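Local structure of Bpsl2520 (Burkholderia pseudomallei K96243, 6F03) at residues A180-A183 against T184-A188; D131-A134 against K135-T139. The protein is a secreted antigen of unknown molecular function, a putative exported, almost wholly helical protein of the DUF2059 family that occurs here as a two-chain assembly. One frame throughout, in Å; residues are numbered along the deposited sequence.

Contact 1: A180-A183 against T184-A188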
loop_
_atom_site.group_PDB
_atom_site.type_symbol
_atom_site.label_atom_id
_atom_site.label_comp_id
_atom_site.label_asym_id
_atom_site.label_seq_id
_atom_site.Cartn_x
_atom_site.Cartn_y
_atom_site.Cartn_z
ATOM N N ALA B 180 9.680 8.347 -14.960
ATOM C CA ALA B 180 9.259 9.447 -14.100
ATOM C C ALA B 180 10.387 9.881 -13.188
ATOM O O ALA B 180 10.606 11.086 -13.003
ATOM C CB ALA B 180 8.034 9.056 -13.275
ATOM N N ILE B 181 11.130 8.920 -12.623
ATOM C CA ILE B 181 12.268 9.280 -11.770
ATOM C C ILE B 181 13.300 10.050 -12.586
ATOM O O ILE B 181 13.741 11.138 -12.200
ATOM C CB ILE B 181 12.893 8.027 -11.125
ATOM C CG1 ILE B 181 11.935 7.379 -10.129
ATOM C CG2 ILE B 181 14.249 8.373 -10.440
ATOM C CD1 ILE B 181 12.459 6.043 -9.585
ATOM N N LYS B 182 13.656 9.523 -13.761
ATOM C CA LYS B 182 14.647 10.198 -14.592
ATOM C C LYS B 182 14.186 11.605 -14.994
ATOM O O LYS B 182 15.006 12.526 -15.065
ATOM C CB LYS B 182 14.985 9.332 -15.809
ATOM C CG LYS B 182 16.121 9.865 -16.665
ATOM C CD LYS B 182 16.315 9.048 -17.950
ATOM C CE LYS B 182 17.439 9.645 -18.818
ATOM N NZ LYS B 182 17.296 11.114 -19.106
ATOM N N ALA B 183 12.888 11.797 -15.278
ATOM C CA ALA B 183 12.415 13.140 -15.642
ATOM C C ALA B 183 12.644 14.135 -14.507
ATOM O O ALA B 183 13.083 15.269 -14.738
ATOM C CB ALA B 183 10.924 13.118 -16.027
ATOM N N THR B 184 12.292 13.745 -13.274
ATOM C CA THR B 184 12.541 14.604 -12.120
ATOM C C THR B 184 14.038 14.786 -11.876
ATOM O O THR B 184 14.495 15.892 -11.582
ATOM C CB THR B 184 11.912 13.999 -10.867
ATOM O OG1 THR B 184 10.489 13.962 -10.983
ATOM C CG2 THR B 184 12.299 14.811 -9.644
ATOM N N ARG B 185 14.816 13.707 -11.978
ATOM C CA ARG B 185 16.250 13.801 -11.720
ATOM C C ARG B 185 16.928 14.740 -12.709
ATOM O O ARG B 185 17.793 15.546 -12.329
ATOM C CB ARG B 185 16.881 12.408 -11.775
ATOM C CG ARG B 185 18.402 12.397 -11.730
ATOM C CD ARG B 185 18.943 13.058 -10.471
ATOM N NE ARG B 185 20.390 13.200 -10.541
ATOM C CZ ARG B 185 21.265 12.347 -10.012
ATOM N NH1 ARG B 185 20.841 11.274 -9.352
ATOM N NH2 ARG B 185 22.566 12.579 -10.139
ATOM N N ASP B 186 16.555 14.654 -13.987
ATOM C CA ASP B 186 17.234 15.478 -14.983
ATOM C C ASP B 186 16.932 16.957 -14.759
ATOM O O ASP B 186 17.829 17.804 -14.866
ATOM C CB ASP B 186 16.840 15.024 -16.389
ATOM C CG ASP B 186 17.407 13.634 -16.736
ATOM O OD1 ASP B 186 18.333 13.156 -16.034
ATOM O OD2 ASP B 186 16.918 13.010 -17.711
ATOM N N GLN B 187 15.689 17.284 -14.385
ATOM C CA GLN B 187 15.392 18.664 -14.034
ATOM C C GLN B 187 16.089 19.056 -12.733
ATOM O O GLN B 187 16.496 20.216 -12.565
ATOM C CB GLN B 187 13.880 18.876 -13.926
ATOM C CG GLN B 187 13.492 20.339 -13.832
ATOM C CD GLN B 187 14.070 21.165 -14.988
ATOM O OE1 GLN B 187 14.139 20.697 -16.127
ATOM N NE2 GLN B 187 14.515 22.389 -14.689
ATOM N N ALA B 188 16.237 18.097 -11.813
ATOM C CA ALA B 188 16.899 18.364 -10.549
ATOM C C ALA B 188 18.376 18.674 -10.760
ATOM O O ALA B 188 18.938 19.534 -10.077
ATOM C CB ALA B 188 16.708 17.180 -9.605
#

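Contact 2: D131-A134 against K135-T139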
loop_
_atom_site.group_PDB
_atom_site.type_symbol
_atom_site.label_atom_id
_atom_site.label_comp_id
_atom_site.label_asym_id
_atom_site.label_seq_id
_atom_site.Cartn_x
_atom_site.Cartn_y
_atom_site.Cartn_z
ATOM N N ASP B 131 -17.999 -6.950 11.461
ATOM C CA ASP B 131 -18.534 -5.589 11.516
ATOM C C ASP B 131 -18.425 -4.900 10.161
ATOM O O ASP B 131 -19.381 -4.257 9.702
ATOM C CB ASP B 131 -17.809 -4.784 12.604
ATOM C CG ASP B 131 -18.151 -5.267 14.023
ATOM O OD1 ASP B 131 -19.214 -5.916 14.190
ATOM O OD2 ASP B 131 -17.342 -5.019 14.968
ATOM N N ALA B 132 -17.285 -5.055 9.478
ATOM C CA ALA B 132 -17.161 -4.417 8.170
ATOM C C ALA B 132 -18.192 -4.970 7.171
ATOM O O ALA B 132 -18.808 -4.202 6.421
ATOM C CB ALA B 132 -15.744 -4.598 7.629
ATOM N N TYR B 133 -18.387 -6.297 7.133
ATOM C CA TYR B 133 -19.365 -6.839 6.187
ATOM C C TYR B 133 -20.781 -6.421 6.547
ATOM O O TYR B 133 -21.575 -6.093 5.664
ATOM C CB TYR B 133 -19.269 -8.365 6.096
ATOM C CG TYR B 133 -18.213 -8.768 5.097
ATOM C CD1 TYR B 133 -18.487 -8.758 3.729
ATOM C CD2 TYR B 133 -16.914 -9.091 5.515
ATOM C CE1 TYR B 133 -17.505 -9.099 2.799
ATOM C CE2 TYR B 133 -15.928 -9.428 4.607
ATOM C CZ TYR B 133 -16.225 -9.429 3.251
ATOM O OH TYR B 133 -15.237 -9.746 2.345
ATOM N N ALA B 134 -21.118 -6.417 7.837
ATOM C CA ALA B 134 -22.478 -6.071 8.233
ATOM C C ALA B 134 -22.807 -4.621 7.900
ATOM O O ALA B 134 -23.977 -4.283 7.681
ATOM C CB ALA B 134 -22.669 -6.333 9.730
ATOM N N LYS B 135 -21.795 -3.755 7.915
ATOM C CA LYS B 135 -21.980 -2.328 7.673
ATOM C C LYS B 135 -22.276 -2.017 6.209
ATOM O O LYS B 135 -23.081 -1.128 5.913
ATOM C CB LYS B 135 -20.734 -1.579 8.130
ATOM C CG LYS B 135 -20.704 -0.088 7.840
ATOM C CD LYS B 135 -19.385 0.475 8.388
ATOM C CE LYS B 135 -19.168 1.932 8.039
ATOM N NZ LYS B 135 -17.821 2.375 8.530
ATOM N N TYR B 136 -21.605 -2.686 5.277
ATOM C CA TYR B 136 -21.728 -2.303 3.876
ATOM C C TYR B 136 -22.657 -3.213 3.065
ATOM O O TYR B 136 -23.019 -2.861 1.939
ATOM C CB TYR B 136 -20.341 -2.254 3.225
ATOM C CG TYR B 136 -19.479 -1.127 3.737
ATOM C CD1 TYR B 136 -19.690 0.199 3.326
ATOM C CD2 TYR B 136 -18.462 -1.374 4.651
ATOM C CE1 TYR B 136 -18.895 1.240 3.821
ATOM C CE2 TYR B 136 -17.671 -0.347 5.133
ATOM C CZ TYR B 136 -17.889 0.951 4.713
ATOM O OH TYR B 136 -17.087 1.953 5.211
ATOM N N TYR B 137 -23.053 -4.367 3.592
ATOM C CA TYR B 137 -23.840 -5.307 2.806
ATOM C C TYR B 137 -25.095 -5.694 3.566
ATOM O O TYR B 137 -25.085 -5.828 4.792
ATOM C CB TYR B 137 -23.054 -6.580 2.476
ATOM C CG TYR B 137 -21.919 -6.434 1.470
ATOM C CD1 TYR B 137 -22.162 -6.141 0.134
ATOM C CD2 TYR B 137 -20.614 -6.639 1.851
ATOM C CE1 TYR B 137 -21.116 -6.038 -0.788
ATOM C CE2 TYR B 137 -19.575 -6.543 0.947
ATOM C CZ TYR B 137 -19.813 -6.252 -0.363
ATOM O OH TYR B 137 -18.738 -6.188 -1.252
ATOM N N SER B 138 -26.177 -5.897 2.822
ATOM C CA SER B 138 -27.372 -6.450 3.432
ATOM C C SER B 138 -27.234 -7.967 3.562
ATOM O O SER B 138 -26.389 -8.596 2.921
ATOM C CB SER B 138 -28.611 -6.092 2.599
ATOM O OG SER B 138 -28.630 -6.830 1.375
ATOM N N THR B 139 -28.098 -8.555 4.394
ATOM C CA THR B 139 -28.131 -10.004 4.558
ATOM C C THR B 139 -28.313 -10.721 3.225
ATOM O O THR B 139 -27.671 -11.740 2.962
ATOM C CB THR B 139 -29.261 -10.400 5.513
ATOM O OG1 THR B 139 -29.096 -9.718 6.762
ATOM C CG2 THR B 139 -29.216 -11.888 5.789
#

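Contact 1: A180-A183 against T184-A188
Successive i to i+4 backbone bonds tie 180-183 to 184-188 within the single long helix 152-193. T184 N donates to A180 O, R185 N to I181 O at 2.8 Å and D186 N to K182 O at 2.8 Å; the next rung, Q187 N to A183 O, is weak at 3.3 Å. N-H...O angles of 158° to 170° mark a regular, unbroken helix. On its outer side K182 and D186 form an i to i+4 salt bridge. The lysine leaves with CG anti to its backbone N, runs straight through chi3 and then bends at chi4 (-52°), which brings NZ up to OD2 close to the carboxylate plane. CG already passes D186 OD2 at 3.4 Å, and NZ closes on that same oxygen at a modelled 2.4 Å, too short for its exact length to be trusted. D186 CG, beside its own backbone N, folds back to 3.1 Å from K182 O. T184 OG1 comes within 3.5 Å of A180 O. The pairs K182-D186 and R185-D189 are i to i+4 ion pairs of a long, uninterrupted helix whose A180, T184, R185 and Q187 meet the second subunit.

Contact 2: D131-A134 against K135-T139
Y133 and Y137 meet rim to rim across the C-terminal turn of helix 119-136, at the tight connection to helix 139-150 of this all-helical fold, with S138 as N-cap of the second helix. Y137 has left helical backbone angles, yet its N still donates to Y133 O at 3.1 Å. From there its side chain can be followed outward. CB lies 3.5 Å from the same Y133 O. Chi1 of -71° sets CG beside the backbone N and carries the ring alongside that of Y133, the two pointing the same way. CD2 touches Y133 CD1 at 3.5 Å, and CE2 follows at 3.7 Å from that atom. With ring centroids 5.8 Å apart and planes only 18° from parallel, neither ring covers the other's face. At the tip, both hydroxyls reach Q161 of the second subunit: Y137 OH bonds to OE1 and Y133 OH to NE2, so one amide holds the pair. K135 runs fully extended, its CG 4.0 Å above one face of the Y136 ring and toward the rim, and NZ forms a salt bridge with D167 of the second subunit. The outgoing carbonyls A134 O and Y137 O both accept from K42 NZ. On the last turn, A132 O lies at the edge of the Y136 ring, near its plane, 3.4 Å from CD2.

Overall arrangement
Contacts 1 and 2 lie on different helices, their centres about 46 Å apart and their nearest atoms about 32 Å apart, so they do not touch. Both are local and partly buried, and both touch the second subunit. Contact 1 is the more peripheral, about 29 Å from the chain centre against 22 Å, and lies within a continuing helix: an intrahelical ion pair faces outward while A180, T184 and the longer R185 and Q187 pack on the second subunit. Contact 2 sits where a helix ends. There the backbone bonds become longer and more bent, the rings of Y133 and Y137 are buried, and the salt bridge of K135 goes to the second subunit instead of along the helix.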